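Local coordinates for protein nonribosomal peptide synthase (Streptomyces sp. MJ635-86F5, PDB 5JJP) that activates aliphatic beta-amino acids by adenylation, probably at the expense of ATP as in other ANL-family ligases, at residues R174-T179 with M199-N204; D26-L31 with A203-H208. All blocks are in the same frame, centred on the assembly; numbering follows the deposited sequence.

Interaction 1 (R174-T179 with M199-N204); sequences RQVVET and MSHRAN
Arg-202 sends CG away from its own N (chi1 163°) and then bends at chi3 (80°), which sets its guanidinium against Thr-179. There the Thr-179 methyl CG2 sits over the centre of one guanidinium face, 3.9 Å from Arg-202 CZ. The extended Glu-178 side chain meets the Arg-202 chain at about a right angle, its OE1 lying 4.0 Å from Arg-202 CB. The carboxylate thus touches the aliphatic stem, and its charge is too far from the guanidinium for a salt bridge. The one firm hydrogen bond across the contact is from backbone to backbone: Arg-202 N gives to Glu-178 O (3.0 Å). Earlier in the loop, Val-176 CG2 approaches the imidazole of His-201 obliquely, 4.1 Å from His-201 NE2; ND1 of that ring is hydrogen-bonded to Leu-31 N. Ser-200 is the N-cap of helix 201-212, its OG accepting from Ala-203 N (2.9 Å). An alanine in place of Ser-200 lacks this hydroxyl, and Ala-203 N would probably lose its capping acceptor. The first turn therefore takes one acceptor from its own cap and one from the 174-179 loop, both oxygens probably favoured by the partial positive charge at the helix N terminus.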
# COMPACT_ATOMS: atom_id res chain seq x y z
N ARG A 174 3.52 3.67 -27.01
CA ARG A 174 2.76 4.89 -27.23
C ARG A 174 2.19 5.46 -25.92
O ARG A 174 2.37 6.64 -25.63
CB ARG A 174 1.59 4.59 -28.18
CG ARG A 174 0.72 5.78 -28.59
CD ARG A 174 -0.05 5.49 -29.88
NE ARG A 174 0.86 5.19 -30.99
CZ ARG A 174 1.43 6.10 -31.78
NH1 ARG A 174 1.18 7.40 -31.63
NH2 ARG A 174 2.27 5.71 -32.75
N GLN A 175 1.57 4.60 -25.12
CA GLN A 175 0.61 5.04 -24.13
C GLN A 175 0.52 4.01 -23.00
O GLN A 175 0.35 2.83 -23.27
CB GLN A 175 -0.72 5.14 -24.87
CG GLN A 175 -1.95 5.46 -24.04
CD GLN A 175 -1.91 6.85 -23.42
OE1 GLN A 175 -1.84 7.86 -24.12
NE2 GLN A 175 -1.99 6.91 -22.09
N VAL A 176 0.61 4.43 -21.75
CA VAL A 176 0.37 3.52 -20.62
C VAL A 176 -1.10 3.02 -20.61
O VAL A 176 -2.02 3.79 -20.88
CB VAL A 176 0.73 4.14 -19.29
CG1 VAL A 176 -0.14 5.33 -18.94
CG2 VAL A 176 0.64 3.09 -18.17
N VAL A 177 -1.31 1.75 -20.29
CA VAL A 177 -2.66 1.22 -20.14
C VAL A 177 -2.76 0.48 -18.84
O VAL A 177 -1.73 0.14 -18.26
CB VAL A 177 -3.06 0.30 -21.32
CG1 VAL A 177 -3.06 1.10 -22.63
CG2 VAL A 177 -2.10 -0.86 -21.46
N GLU A 178 -4.00 0.19 -18.39
CA GLU A 178 -4.18 -0.34 -17.05
C GLU A 178 -3.59 -1.74 -16.79
O GLU A 178 -3.42 -2.11 -15.64
CB GLU A 178 -5.65 -0.28 -16.64
CG GLU A 178 -6.57 -1.24 -17.36
CD GLU A 178 -8.05 -0.89 -17.13
OE1 GLU A 178 -8.68 -1.51 -16.25
OE2 GLU A 178 -8.59 -0.02 -17.83
N THR A 179 -3.33 -2.51 -17.82
CA THR A 179 -2.66 -3.83 -17.68
C THR A 179 -1.15 -3.67 -17.49
O THR A 179 -0.46 -4.60 -17.15
CB THR A 179 -2.91 -4.73 -18.91
OG1 THR A 179 -2.63 -4.02 -20.11
CG2 THR A 179 -4.35 -5.07 -19.00
N MET A 199 2.79 -5.34 -9.58
CA MET A 199 1.36 -4.99 -9.45
C MET A 199 0.92 -4.08 -10.59
O MET A 199 1.50 -3.04 -10.80
CB MET A 199 1.11 -4.28 -8.13
CG MET A 199 -0.35 -4.14 -7.78
SD MET A 199 -1.20 -5.73 -7.57
CE MET A 199 -0.37 -6.27 -6.06
N SER A 200 -0.13 -4.46 -11.31
CA SER A 200 -0.67 -3.63 -12.38
C SER A 200 -1.51 -2.47 -11.79
O SER A 200 -1.93 -2.50 -10.64
CB SER A 200 -1.55 -4.48 -13.32
OG SER A 200 -2.83 -4.79 -12.75
N HIS A 201 -1.80 -1.49 -12.63
CA HIS A 201 -2.73 -0.45 -12.28
C HIS A 201 -4.08 -1.05 -11.97
O HIS A 201 -4.77 -0.69 -11.01
CB HIS A 201 -2.84 0.56 -13.41
CG HIS A 201 -1.62 1.37 -13.63
ND1 HIS A 201 -1.45 2.62 -13.08
CD2 HIS A 201 -0.48 1.11 -14.33
CE1 HIS A 201 -0.26 3.09 -13.42
NE2 HIS A 201 0.34 2.20 -14.19
N ARG A 202 -4.54 -1.82 -12.91
CA ARG A 202 -5.86 -2.41 -12.85
C ARG A 202 -6.04 -3.11 -11.51
O ARG A 202 -7.08 -3.00 -10.86
CB ARG A 202 -5.95 -3.35 -14.04
CG ARG A 202 -7.03 -4.38 -14.05
CD ARG A 202 -7.06 -5.20 -15.34
NE ARG A 202 -6.07 -6.26 -15.39
CZ ARG A 202 -6.08 -7.25 -16.32
NH1 ARG A 202 -7.01 -7.30 -17.25
NH2 ARG A 202 -5.13 -8.17 -16.35
N ALA A 203 -5.01 -3.85 -11.08
CA ALA A 203 -5.15 -4.71 -9.91
C ALA A 203 -5.23 -3.86 -8.67
O ALA A 203 -6.01 -4.16 -7.77
CB ALA A 203 -4.01 -5.69 -9.79
N ASN A 204 -4.37 -2.86 -8.59
CA ASN A 204 -4.36 -2.04 -7.40
C ASN A 204 -5.59 -1.14 -7.33
O ASN A 204 -6.18 -0.95 -6.27
CB ASN A 204 -3.05 -1.27 -7.21
CG ASN A 204 -2.87 -0.81 -5.77
OD1 ASN A 204 -3.04 -1.61 -4.81
ND2 ASN A 204 -2.63 0.45 -5.60

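Interaction 2 (D26-L31 with A203-H208); sequences DHAGNL and ANIAFH
Ala-28 gives its N-H to Asp-26 OD1 (3.1 Å), an Asx turn in which the donor comes from well above the carboxylate plane. Just after this turn, Ala-28 touches Ile-205 of helix 201-212 through both its O and its CB. Ile-205 carries most of the contact. Its CG1 lies opposite its own carbonyl carbon (chi1 -74°) and chi2 is extended, carrying CD1 into the curve of the loop, where it stands 3.3 Å from Ala-28 O and 3.7 Å from Asn-30 C. The other branch turns toward Ala-28, with Ile-205 CG2 4.2 Å from Ala-28 CB. Leu-31 runs alongside Ile-205 in the opposite direction, and its CD2 packs 3.6 Å from Ile-205 CG1. Both Leu-31 methyls lie against the same side of Asn-204, the side chains crossing at about a right angle: CD2 is 3.7 Å from Asn-204 ND2, while CD1 lies 4.0 Å from Asn-204 CB. The Asn-204 amide nitrogen is in turn at the edge of the His-208 ring, in its plane, and Phe-207 CD2 lies over one face of that imidazole, toward its rim. The CB of Asn-30 is directed away from 203-208; its OD1 caps Arg-32 N and its ND2 bonds to Phe-105 O. Tyr-34, one turn beyond Leu-31, continues the packing against both Ile-205 and His-208. The contact is buried and mostly van der Waals; Asn-30 is bonded outside it, and Leu-31 N pairs with His-201 ND1. It is the packing of an N-capped helix start, the loop leading into helix 31-37, against the first turns of helix 201-212, inside the layered alpha-beta sandwich of an ANL adenylation enzyme.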
# COMPACT_ATOMS: atom_id res chain seq x y z
N ASP A 26 -13.22 8.23 -17.84
CA ASP A 26 -12.97 7.02 -17.09
C ASP A 26 -11.80 7.28 -16.15
O ASP A 26 -10.69 7.57 -16.59
CB ASP A 26 -12.62 5.91 -18.04
CG ASP A 26 -12.10 4.65 -17.33
OD1 ASP A 26 -12.59 4.32 -16.22
OD2 ASP A 26 -11.20 4.01 -17.93
N HIS A 27 -12.04 7.14 -14.86
CA HIS A 27 -10.99 7.40 -13.92
C HIS A 27 -10.30 6.14 -13.44
O HIS A 27 -9.42 6.25 -12.58
CB HIS A 27 -11.55 8.07 -12.67
CG HIS A 27 -12.43 9.24 -12.90
ND1 HIS A 27 -11.94 10.48 -13.28
CD2 HIS A 27 -13.75 9.41 -12.69
CE1 HIS A 27 -12.94 11.34 -13.32
NE2 HIS A 27 -14.05 10.71 -12.98
N ALA A 28 -10.73 4.97 -13.89
CA ALA A 28 -10.19 3.71 -13.38
C ALA A 28 -9.05 3.07 -14.20
O ALA A 28 -8.78 1.91 -14.03
CB ALA A 28 -11.33 2.71 -13.19
N GLY A 29 -8.44 3.82 -15.11
CA GLY A 29 -7.51 3.26 -16.06
C GLY A 29 -6.06 3.40 -15.63
O GLY A 29 -5.19 2.72 -16.20
N ASN A 30 -5.83 4.25 -14.62
CA ASN A 30 -4.49 4.58 -14.13
C ASN A 30 -4.59 5.07 -12.71
O ASN A 30 -5.47 5.86 -12.35
CB ASN A 30 -3.86 5.64 -15.00
CG ASN A 30 -2.35 5.81 -14.77
OD1 ASN A 30 -1.90 6.22 -13.68
ND2 ASN A 30 -1.56 5.43 -15.77
N LEU A 31 -3.72 4.59 -11.86
CA LEU A 31 -3.74 4.95 -10.43
C LEU A 31 -3.67 6.45 -10.25
O LEU A 31 -4.18 6.97 -9.25
CB LEU A 31 -2.56 4.30 -9.67
CG LEU A 31 -2.85 2.83 -9.38
CD1 LEU A 31 -1.61 2.01 -9.09
CD2 LEU A 31 -3.85 2.73 -8.23
N ALA A 203 -5.01 -3.85 -11.08
CA ALA A 203 -5.15 -4.71 -9.91
C ALA A 203 -5.23 -3.86 -8.67
O ALA A 203 -6.01 -4.16 -7.77
CB ALA A 203 -4.01 -5.69 -9.79
N ASN A 204 -4.37 -2.86 -8.59
CA ASN A 204 -4.36 -2.04 -7.40
C ASN A 204 -5.59 -1.14 -7.33
O ASN A 204 -6.18 -0.95 -6.27
CB ASN A 204 -3.05 -1.27 -7.21
CG ASN A 204 -2.87 -0.81 -5.77
OD1 ASN A 204 -3.04 -1.61 -4.81
ND2 ASN A 204 -2.63 0.45 -5.60
N ILE A 205 -6.04 -0.69 -8.48
CA ILE A 205 -7.31 0.05 -8.56
C ILE A 205 -8.45 -0.83 -8.06
O ILE A 205 -9.34 -0.38 -7.32
CB ILE A 205 -7.55 0.58 -9.97
CG1 ILE A 205 -6.62 1.77 -10.24
CG2 ILE A 205 -8.98 1.08 -10.12
CD1 ILE A 205 -6.51 2.12 -11.69
N ALA A 206 -8.39 -2.12 -8.37
CA ALA A 206 -9.50 -3.03 -7.98
C ALA A 206 -9.51 -3.19 -6.46
O ALA A 206 -10.54 -3.28 -5.86
CB ALA A 206 -9.35 -4.38 -8.67
N PHE A 207 -8.33 -3.21 -5.87
CA PHE A 207 -8.19 -3.22 -4.47
C PHE A 207 -8.89 -1.99 -3.81
O PHE A 207 -9.69 -2.15 -2.92
CB PHE A 207 -6.74 -3.26 -4.10
CG PHE A 207 -6.53 -3.23 -2.62
CD1 PHE A 207 -6.84 -4.32 -1.85
CD2 PHE A 207 -6.07 -2.07 -1.98
CE1 PHE A 207 -6.71 -4.29 -0.46
CE2 PHE A 207 -5.92 -2.03 -0.62
CZ PHE A 207 -6.23 -3.14 0.14
N HIS A 208 -8.52 -0.78 -4.21
CA HIS A 208 -9.09 0.41 -3.61
C HIS A 208 -10.60 0.46 -3.85
O HIS A 208 -11.35 0.79 -2.95
CB HIS A 208 -8.37 1.64 -4.14
CG HIS A 208 -6.96 1.67 -3.71
ND1 HIS A 208 -6.60 1.74 -2.38
CD2 HIS A 208 -5.81 1.50 -4.40
CE1 HIS A 208 -5.29 1.68 -2.28
NE2 HIS A 208 -4.79 1.50 -3.49

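From the N terminus, the chain passes first through 26-31, which meets 203-208 only after 171 intervening residues. The wide loop that interaction 2 closes includes the whole five-stranded mixed sheet built from strands between 87 and 162. Interaction 1 closes a short loop of 19 residues within it, the hairpin of strands 181-186 and 196-200, whose connecting Ser/Thr/Gly-rich turn, largely unmodelled, matches the phosphate-binding loop of ANL enzymes and probably serves likewise. The smaller loop is thus wholly contained in the larger, and both end on helix 201-212, sharing Ala-203 and Asn-204. Their centres lie 8 Å apart. Together they tie the start of that helix to the N-terminal loop and to loop 174-179 before strand 181-186.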